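Local structure of mevalonate kinase, putative (Leishmania major, 2HFS) at residues Leu134-Val139 against Ala162-Leu167; Ser142-Glu147 against Ala157-Ala162; Leu167-Arg172 against Val178-Ala183. The protein probably catalyses the ATP-dependent phosphorylation of (R)-mevalonate to (R)-5-phosphomevalonate, the first of three steps from mevalonate to isopentenyl diphosphate. All blocks are in the same frame, centred on the assembly; numbering follows the deposited sequence. Where two conformers were deposited one is given.

How the interactions relate
The three contacts follow one continuous helix-helix-hairpin portion of the mevalonate kinase fold. Interactions 1 and 2, with centres about 9 Å apart, both join helix 136-146 to helix 157-164 and share Ala162: the outer pair of segments (134-139 with 162-167) brackets the inner pair (142-147 with 157-162), as expected of consecutive antiparallel helices. Interaction 3 comes next along the chain, its centre about 12 Å from interaction 1, with which it shares Leu167, and 14 Å from interaction 2. It pairs strands 166-172 and 177-182. Because Ala157 and Thr160 pack on Phe179, helix 157-164 is joined on one side to helix 136-146 and on the other to this hairpin of the GHMP kinase sheet.

Interaction 1: Leu134-Val139 against Ala162-Leu167; sequences LTDEEV and ATYGGL
A helix-helix contact, made where helix 136-146 begins and helix 157-164 ends, brings Asp136 against Tyr164. The closest approach is from Asp136 CB to Tyr164 CE1, 3.4 Å, with the carboxylate plane standing at 88° to the phenol ring. With CG beside the backbone N (chi1 -81°), the carboxylate of Asp136 passes along the ring, and OD2 also comes up to it, 3.8 Å from Tyr164 CE1. The other oxygen, OD1, is held by a salt bridge to Arg124, whose NH2 also donates to Thr163 O; one guanidinium thus joins the two helices. The hydroxyl of Tyr164 comes within 3.4 Å of Glu137 N, but the angle is too poor for a hydrogen bond, so this is a van der Waals approach.

Deeper in, Val139 CG1 meets Thr163 CG2 at 4.0 Å, the two side chains running antiparallel where their methyls touch. In this conformer, one of two modelled, Thr163 turns the methyl to the partner helix while OG1 bonds back to Thr160 O. Val139 also touches Val120 of helix 114-130, which extends this apolar layer.

The start of the first helix is fixed by reciprocal bonds: Glu138 N gives to Thr135 OG1 at 3.1 Å, and Thr135 N gives to Glu138 OE1 at 3.1 Å. On the other side Gly165, with phi 64°, takes the chain out of its helix. The N-terminal arrangement is a classic capping box.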
loop_
_atom_site.group_PDB
_atom_site.type_symbol
_atom_site.label_atom_id
_atom_site.label_comp_id
_atom_site.label_asym_id
_atom_site.label_seq_id
_atom_site.Cartn_x
_atom_site.Cartn_y
_atom_site.Cartn_z
ATOM N N LEU A 134 19.383 2.990 11.815
ATOM C CA LEU A 134 17.999 3.412 12.010
ATOM C C LEU A 134 17.171 2.268 12.594
ATOM O O LEU A 134 17.308 1.103 12.187
ATOM C CB LEU A 134 17.383 3.877 10.685
ATOM C CG LEU A 134 17.322 5.363 10.313
ATOM C CD1 LEU A 134 18.481 6.211 10.874
ATOM C CD2 LEU A 134 17.154 5.553 8.798
ATOM N N THR A 135 16.333 2.616 13.562
ATOM C CA THR A 135 15.341 1.699 14.082
ATOM C C THR A 135 14.185 1.704 13.073
ATOM O O THR A 135 14.154 2.534 12.157
ATOM C CB THR A 135 14.834 2.179 15.463
ATOM O OG1 THR A 135 14.110 3.397 15.293
ATOM C CG2 THR A 135 15.991 2.588 16.392
ATOM N N ASP A 136 13.230 0.796 13.246
ATOM C CA ASP A 136 12.053 0.744 12.382
ATOM C C ASP A 136 11.272 2.050 12.484
ATOM O O ASP A 136 10.833 2.621 11.479
ATOM C CB ASP A 136 11.162 -0.443 12.773
ATOM C CG ASP A 136 11.645 -1.762 12.192
ATOM O OD1 ASP A 136 12.558 -1.783 11.318
ATOM O OD2 ASP A 136 11.138 -2.845 12.541
ATOM N N GLU A 137 11.112 2.529 13.712
ATOM C CA GLU A 137 10.481 3.824 13.946
ATOM C C GLU A 137 11.159 4.930 13.136
ATOM O O GLU A 137 10.482 5.711 12.459
ATOM C CB GLU A 137 10.465 4.132 15.443
ATOM C CG GLU A 137 9.827 5.455 15.819
ATOM C CD GLU A 137 9.706 5.662 17.327
ATOM O OE1 GLU A 137 9.043 6.651 17.726
ATOM O OE2 GLU A 137 10.251 4.849 18.113
ATOM N N GLU A 138 12.492 4.973 13.193
ATOM C CA GLU A 138 13.303 5.956 12.470
ATOM C C GLU A 138 13.164 5.847 10.943
ATOM O O GLU A 138 13.019 6.866 10.235
ATOM C CB GLU A 138 14.771 5.858 12.932
ATOM C CG GLU A 138 15.072 6.695 14.178
ATOM C CD GLU A 138 16.327 6.295 14.948
ATOM O OE1 GLU A 138 17.120 5.427 14.492
ATOM O OE2 GLU A 138 16.513 6.852 16.059
ATOM N N VAL A 139 13.191 4.617 10.430
ATOM C CA VAL A 139 12.940 4.366 8.999
ATOM C C VAL A 139 11.546 4.860 8.586
ATOM O O VAL A 139 11.401 5.556 7.571
ATOM C CB VAL A 139 13.082 2.846 8.664
ATOM C CG1 VAL A 139 12.643 2.562 7.229
ATOM C CG2 VAL A 139 14.526 2.408 8.869
ATOM N N ALA A 162 4.812 -0.399 4.570
ATOM C CA ALA A 162 6.071 -0.611 3.860
ATOM C C ALA A 162 7.261 -0.891 4.806
ATOM O O ALA A 162 8.141 -1.702 4.491
ATOM C CB ALA A 162 6.354 0.578 2.937
ATOM N N THR A 163 7.277 -0.244 5.964
ATOM C CA THR A 163 8.371 -0.435 6.920
ATOM C C THR A 163 8.254 -1.739 7.706
ATOM O O THR A 163 9.251 -2.450 7.890
ATOM C CB THR A 163 8.449 0.726 7.916
ATOM O OG1 THR A 163 7.174 0.890 8.540
ATOM C CG2 THR A 163 8.681 2.041 7.206
ATOM N N TYR A 164 7.042 -2.039 8.177
ATOM C CA TYR A 164 6.822 -3.168 9.091
ATOM C C TYR A 164 6.294 -4.438 8.433
ATOM O O TYR A 164 6.511 -5.508 8.960
ATOM C CB TYR A 164 5.860 -2.782 10.248
ATOM C CG TYR A 164 6.389 -1.703 11.171
ATOM C CD1 TYR A 164 7.326 -2.003 12.166
ATOM C CD2 TYR A 164 5.992 -0.371 11.014
ATOM C CE1 TYR A 164 7.826 -1.001 13.013
ATOM C CE2 TYR A 164 6.487 0.632 11.832
ATOM C CZ TYR A 164 7.406 0.313 12.830
ATOM O OH TYR A 164 7.887 1.313 13.633
ATOM N N GLY A 165 5.565 -4.319 7.322
ATOM C CA GLY A 165 4.863 -5.465 6.717
ATOM C C GLY A 165 3.760 -6.050 7.601
ATOM O O GLY A 165 3.468 -5.518 8.679
ATOM N N GLY A 166 3.143 -7.134 7.134
ATOM C CA GLY A 166 2.138 -7.868 7.918
ATOM C C GLY A 166 0.789 -7.169 7.955
ATOM O O GLY A 166 0.540 -6.277 7.164
ATOM N N LEU A 167 -0.095 -7.602 8.850
ATOM C CA LEU A 167 -1.374 -6.938 9.034
ATOM C C LEU A 167 -1.231 -5.876 10.099
ATOM O O LEU A 167 -0.483 -6.052 11.071
ATOM C CB LEU A 167 -2.465 -7.929 9.426
ATOM C CG LEU A 167 -2.836 -9.017 8.429
ATOM C CD1 LEU A 167 -4.013 -9.803 8.977
ATOM C CD2 LEU A 167 -3.162 -8.478 7.027
#

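Interaction 2: Ser142-Glu147 against Ala157-Ala162; sequences SAFVGE and ADNTAA
Ala143 and Asn159 form the tight centre of this helix-helix contact, their CB atoms 3.6 Å apart where the backbones also come nearest, with CA atoms at 5.8 Å. The small alanine permits that approach. Asn159 carries its CG between its backbone N and carbonyl carbon (chi1 46°), which lays the amide along the neighbouring helix: OD1 stands 3.6 Å from Phe144 CD1, at the ring's edge and near its plane, while ND2 lies 3.9 Å from Phe144 CB. Ring and amide planes are 72° apart. Although these two atoms of Phe144 meet the amide, the residue as a whole is exposed and also rests on Pro154. No direct hydrogen bond crosses between the segments; Asn159 ND2 instead donates to Asn140 OD1, one turn earlier on the first helix, which fixes the amide's orientation.

The packing is looser toward Glu147 and Asp158. Glu147 OE1 reaches Asp158 CB only at 4.0 Å and is 4.4 Å from Asp158 OD2. A water donates to both oxygens, at 2.9 Å each. Glu147 OE2 also bonds to Ser115, and Asp158 OD1 makes a salt bridge to Lys21.

The helix pair belongs to the GHMP kinase N-terminal family region. Helix 114-130 covers the contact through Val120 on Ala143 and Ala116 on both acids, while Ala157 and Thr160 of the second helix pack on Phe179 of strand 177-182.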
loop_
_atom_site.group_PDB
_atom_site.type_symbol
_atom_site.label_atom_id
_atom_site.label_comp_id
_atom_site.label_asym_id
_atom_site.label_seq_id
_atom_site.Cartn_x
_atom_site.Cartn_y
_atom_site.Cartn_z
ATOM N N SER A 142 11.391 8.563 8.370
ATOM C CA SER A 142 12.132 9.010 7.203
ATOM C C SER A 142 11.239 8.831 5.972
ATOM O O SER A 142 11.167 9.730 5.133
ATOM C CB SER A 142 13.430 8.213 7.064
ATOM O OG SER A 142 14.224 8.724 6.014
ATOM N N ALA A 143 10.570 7.675 5.883
ATOM C CA ALA A 143 9.651 7.388 4.777
ATOM C C ALA A 143 8.525 8.410 4.800
ATOM O O ALA A 143 8.173 8.991 3.779
ATOM C CB ALA A 143 9.110 5.968 4.867
ATOM N N PHE A 144 7.998 8.673 5.989
ATOM C CA PHE A 144 6.893 9.616 6.120
ATOM C C PHE A 144 7.281 11.001 5.599
ATOM O O PHE A 144 6.487 11.672 4.925
ATOM C CB PHE A 144 6.417 9.709 7.567
ATOM C CG PHE A 144 5.220 10.607 7.745
ATOM C CD1 PHE A 144 3.947 10.149 7.451
ATOM C CD2 PHE A 144 5.375 11.910 8.181
ATOM C CE1 PHE A 144 2.843 10.975 7.594
ATOM C CE2 PHE A 144 4.276 12.745 8.320
ATOM C CZ PHE A 144 3.008 12.275 8.036
ATOM N N VAL A 145 8.504 11.423 5.907
ATOM C CA VAL A 145 8.974 12.738 5.479
ATOM C C VAL A 145 9.072 12.714 3.952
ATOM O O VAL A 145 8.617 13.637 3.276
ATOM C CB VAL A 145 10.336 13.100 6.148
ATOM C CG1 VAL A 145 11.094 14.169 5.353
ATOM C CG2 VAL A 145 10.137 13.506 7.611
ATOM N N GLY A 146 9.619 11.626 3.417
ATOM C CA GLY A 146 9.872 11.552 1.987
ATOM C C GLY A 146 8.598 11.464 1.185
ATOM O O GLY A 146 8.519 12.007 0.083
ATOM N N GLU A 147 7.609 10.755 1.737
ATOM C CA GLU A 147 6.275 10.646 1.145
ATOM C C GLU A 147 5.654 12.029 0.942
ATOM O O GLU A 147 4.704 12.196 0.167
ATOM C CB GLU A 147 5.376 9.806 2.051
ATOM C CG GLU A 147 5.475 8.307 1.828
ATOM C CD GLU A 147 4.779 7.881 0.548
ATOM O OE1 GLU A 147 3.648 7.340 0.635
ATOM O OE2 GLU A 147 5.355 8.103 -0.543
ATOM N N ALA A 157 -0.344 5.298 6.685
ATOM C CA ALA A 157 -0.577 3.863 6.497
ATOM C C ALA A 157 0.326 3.231 5.453
ATOM O O ALA A 157 0.671 2.059 5.576
ATOM C CB ALA A 157 -2.047 3.554 6.199
ATOM N N ASP A 158 0.718 3.994 4.434
ATOM C CA ASP A 158 1.546 3.413 3.380
ATOM C C ASP A 158 2.974 3.168 3.871
ATOM O O ASP A 158 3.496 2.069 3.715
ATOM C CB ASP A 158 1.544 4.272 2.115
ATOM C CG ASP A 158 0.205 4.275 1.401
ATOM O OD1 ASP A 158 -0.823 3.791 1.969
ATOM O OD2 ASP A 158 0.089 4.761 0.251
ATOM N N ASN A 159 3.591 4.188 4.471
ATOM C CA ASN A 159 4.932 4.035 5.032
ATOM C C ASN A 159 4.986 3.014 6.156
ATOM O O ASN A 159 5.948 2.256 6.265
ATOM C CB ASN A 159 5.578 5.364 5.456
ATOM C CG ASN A 159 4.655 6.263 6.250
ATOM O OD1 ASN A 159 3.876 7.044 5.678
ATOM N ND2 ASN A 159 4.776 6.215 7.577
ATOM N N THR A 160 3.946 2.975 6.978
ATOM C CA THR A 160 3.957 2.060 8.107
ATOM C C THR A 160 3.887 0.603 7.606
ATOM O O THR A 160 4.624 -0.268 8.080
ATOM C CB THR A 160 2.811 2.409 9.094
ATOM O OG1 THR A 160 3.019 3.730 9.632
ATOM C CG2 THR A 160 2.897 1.526 10.333
ATOM N N ALA A 161 3.019 0.329 6.632
ATOM C CA ALA A 161 2.959 -1.002 6.028
ATOM C C ALA A 161 4.278 -1.354 5.322
ATOM O O ALA A 161 4.790 -2.471 5.439
ATOM C CB ALA A 161 1.799 -1.069 5.009
ATOM N N ALA A 162 4.812 -0.399 4.570
ATOM C CA ALA A 162 6.071 -0.611 3.860
ATOM C C ALA A 162 7.261 -0.891 4.806
ATOM O O ALA A 162 8.141 -1.702 4.491
ATOM C CB ALA A 162 6.354 0.578 2.937
HETATM O O HOH W 1 2.530 5.394 -1.131
#

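Interaction 3: Leu167-Arg172 against Val178-Ala183; sequences LILYRR and VFKPIA
A beta hairpin pairs strands 166-172 and 177-182, and its antiparallel register is set by a ladder of backbone bonds, with the local strand axes 4.4 Å apart at closest and their directions at 150°. Leu169 and Lys180 form a hydrogen-bonded pair: Leu169 N gives to Lys180 O at 2.8 Å, and Lys180 N gives back to Leu169 O at 3.1 Å. Arg171 and Val178 exchange a second pair of bonds. At the far end the Leu167-Ile182 pairing is looser, and a water links Leu167 N to Ile182 O.

On one face Tyr170 and Phe179, a non-hydrogen-bonded pair, extend in a common direction. Their rings are near-parallel, with planes 23° apart, but strongly offset and with little overlap: the centroids are 5.2 Å apart and Tyr170 CD2 is 3.3 Å from Phe179 CE2. Ile168 CG2 closes on Phe179 CD2 at 3.8 Å.

The other face includes Leu167, Leu169 and Ile182, together with Lys180, Arg171 and Val178. With CG1 beside its backbone N (chi1 -65°), Ile182 sends CD1 across the partner strand, 3.5 Å from Leu169 N and also against Leu169 CB. Lys180 runs alongside Leu169, and bends at chi3 and chi4 bring NZ to 3.5 Å from Leu169 CD2.

On the aromatic face Tyr170 packs on Ala157 of helix 157-164; the leucine face meets helix 216-239, with Leu237 against Leu167 and Ile182. Strand 36-52 pairs with strand 166-172 through Val38 and Ala36, extending the sheet beyond the hairpin.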
loop_
_atom_site.group_PDB
_atom_site.type_symbol
_atom_site.label_atom_id
_atom_site.label_comp_id
_atom_site.label_asym_id
_atom_site.label_seq_id
_atom_site.Cartn_x
_atom_site.Cartn_y
_atom_site.Cartn_z
ATOM N N LEU A 167 -0.095 -7.602 8.850
ATOM C CA LEU A 167 -1.374 -6.938 9.034
ATOM C C LEU A 167 -1.231 -5.876 10.099
ATOM O O LEU A 167 -0.483 -6.052 11.071
ATOM C CB LEU A 167 -2.465 -7.929 9.426
ATOM C CG LEU A 167 -2.836 -9.017 8.429
ATOM C CD1 LEU A 167 -4.013 -9.803 8.977
ATOM C CD2 LEU A 167 -3.162 -8.478 7.027
ATOM N N ILE A 168 -1.948 -4.777 9.900
ATOM C CA ILE A 168 -1.792 -3.572 10.705
ATOM C C ILE A 168 -3.146 -2.933 10.947
ATOM O O ILE A 168 -3.889 -2.656 10.003
ATOM C CB ILE A 168 -0.835 -2.585 10.008
ATOM C CG1 ILE A 168 0.568 -3.203 9.929
ATOM C CG2 ILE A 168 -0.827 -1.197 10.710
ATOM C CD1 ILE A 168 1.610 -2.349 9.258
ATOM N N LEU A 169 -3.442 -2.696 12.223
ATOM C CA LEU A 169 -4.633 -1.964 12.624
ATOM C C LEU A 169 -4.333 -0.473 12.579
ATOM O O LEU A 169 -3.382 0.003 13.212
ATOM C CB LEU A 169 -5.071 -2.393 14.031
ATOM C CG LEU A 169 -6.484 -2.048 14.515
ATOM C CD1 LEU A 169 -7.549 -2.823 13.715
ATOM C CD2 LEU A 169 -6.592 -2.361 16.007
ATOM N N TYR A 170 -5.155 0.253 11.826
ATOM C CA TYR A 170 -4.936 1.661 11.505
ATOM C C TYR A 170 -6.161 2.466 11.889
ATOM O O TYR A 170 -7.269 2.186 11.431
ATOM C CB TYR A 170 -4.604 1.772 10.005
ATOM C CG TYR A 170 -4.892 3.069 9.236
ATOM C CD1 TYR A 170 -5.375 3.001 7.928
ATOM C CD2 TYR A 170 -4.627 4.333 9.769
ATOM C CE1 TYR A 170 -5.620 4.139 7.181
ATOM C CE2 TYR A 170 -4.865 5.493 9.022
ATOM C CZ TYR A 170 -5.363 5.381 7.727
ATOM O OH TYR A 170 -5.620 6.495 6.951
ATOM N N ARG A 171 -5.966 3.439 12.775
ATOM C CA ARG A 171 -7.064 4.317 13.180
ATOM C C ARG A 171 -6.595 5.718 13.547
ATOM O O ARG A 171 -5.476 5.908 14.023
ATOM C CB ARG A 171 -7.882 3.698 14.322
ATOM C CG ARG A 171 -7.133 3.465 15.616
ATOM C CD ARG A 171 -8.021 2.971 16.747
ATOM N NE ARG A 171 -8.910 4.023 17.238
ATOM C CZ ARG A 171 -9.995 3.816 17.979
ATOM N NH1 ARG A 171 -10.358 2.585 18.320
ATOM N NH2 ARG A 171 -10.732 4.847 18.368
ATOM N N ARG A 172 -7.462 6.696 13.307
ATOM C CA ARG A 172 -7.248 8.054 13.791
ATOM C C ARG A 172 -7.624 8.169 15.277
ATOM O O ARG A 172 -8.795 8.355 15.624
ATOM C CB ARG A 172 -8.021 9.056 12.933
ATOM C CG ARG A 172 -7.181 9.715 11.855
ATOM C CD ARG A 172 -7.254 9.077 10.490
ATOM N NE ARG A 172 -7.009 10.065 9.439
ATOM C CZ ARG A 172 -6.953 9.790 8.142
ATOM N NH1 ARG A 172 -7.115 8.543 7.710
ATOM N NH2 ARG A 172 -6.729 10.763 7.268
ATOM N N VAL A 178 -2.865 6.145 14.376
ATOM C CA VAL A 178 -2.318 5.195 15.349
ATOM C C VAL A 178 -2.283 3.811 14.706
ATOM O O VAL A 178 -3.268 3.388 14.091
ATOM C CB VAL A 178 -3.146 5.189 16.672
ATOM C CG1 VAL A 178 -3.079 3.837 17.391
ATOM C CG2 VAL A 178 -2.670 6.294 17.590
ATOM N N PHE A 179 -1.137 3.141 14.829
ATOM C CA PHE A 179 -0.909 1.834 14.220
ATOM C C PHE A 179 -0.436 0.778 15.218
ATOM O O PHE A 179 0.428 1.038 16.047
ATOM C CB PHE A 179 0.120 1.946 13.089
ATOM C CG PHE A 179 -0.239 2.950 12.024
ATOM C CD1 PHE A 179 0.322 4.222 12.034
ATOM C CD2 PHE A 179 -1.124 2.613 10.997
ATOM C CE1 PHE A 179 0.003 5.151 11.052
ATOM C CE2 PHE A 179 -1.450 3.535 10.013
ATOM C CZ PHE A 179 -0.892 4.805 10.039
ATOM N N LYS A 180 -1.003 -0.421 15.120
ATOM C CA LYS A 180 -0.494 -1.582 15.857
ATOM C C LYS A 180 -0.582 -2.841 15.010
ATOM O O LYS A 180 -1.467 -2.955 14.167
ATOM C CB LYS A 180 -1.211 -1.779 17.202
ATOM C CG LYS A 180 -2.670 -1.345 17.247
ATOM C CD LYS A 180 -3.067 -0.956 18.688
ATOM C CE LYS A 180 -4.099 0.181 18.717
ATOM N NZ LYS A 180 -5.510 -0.304 18.602
ATOM N N PRO A 181 0.337 -3.782 15.226
ATOM C CA PRO A 181 0.358 -5.016 14.451
ATOM C C PRO A 181 -0.784 -5.944 14.839
ATOM O O PRO A 181 -1.267 -5.901 15.983
ATOM C CB PRO A 181 1.702 -5.650 14.822
ATOM C CG PRO A 181 2.017 -5.111 16.205
ATOM C CD PRO A 181 1.411 -3.741 16.243
ATOM N N ILE A 182 -1.196 -6.776 13.889
ATOM C CA ILE A 182 -2.241 -7.747 14.100
ATOM C C ILE A 182 -1.626 -9.126 13.949
ATOM O O ILE A 182 -1.140 -9.492 12.874
ATOM C CB ILE A 182 -3.404 -7.545 13.078
ATOM C CG1 ILE A 182 -4.096 -6.207 13.298
ATOM C CG2 ILE A 182 -4.401 -8.703 13.158
ATOM C CD1 ILE A 182 -5.055 -5.799 12.178
ATOM N N ALA A 183 -1.639 -9.888 15.042
ATOM C CA ALA A 183 -1.185 -11.280 15.010
ATOM C C ALA A 183 -2.112 -12.165 14.167
ATOM O O ALA A 183 -3.338 -12.095 14.295
ATOM C CB ALA A 183 -1.044 -11.831 16.444
HETATM O O HOH W 2 0.231 -10.011 10.279
#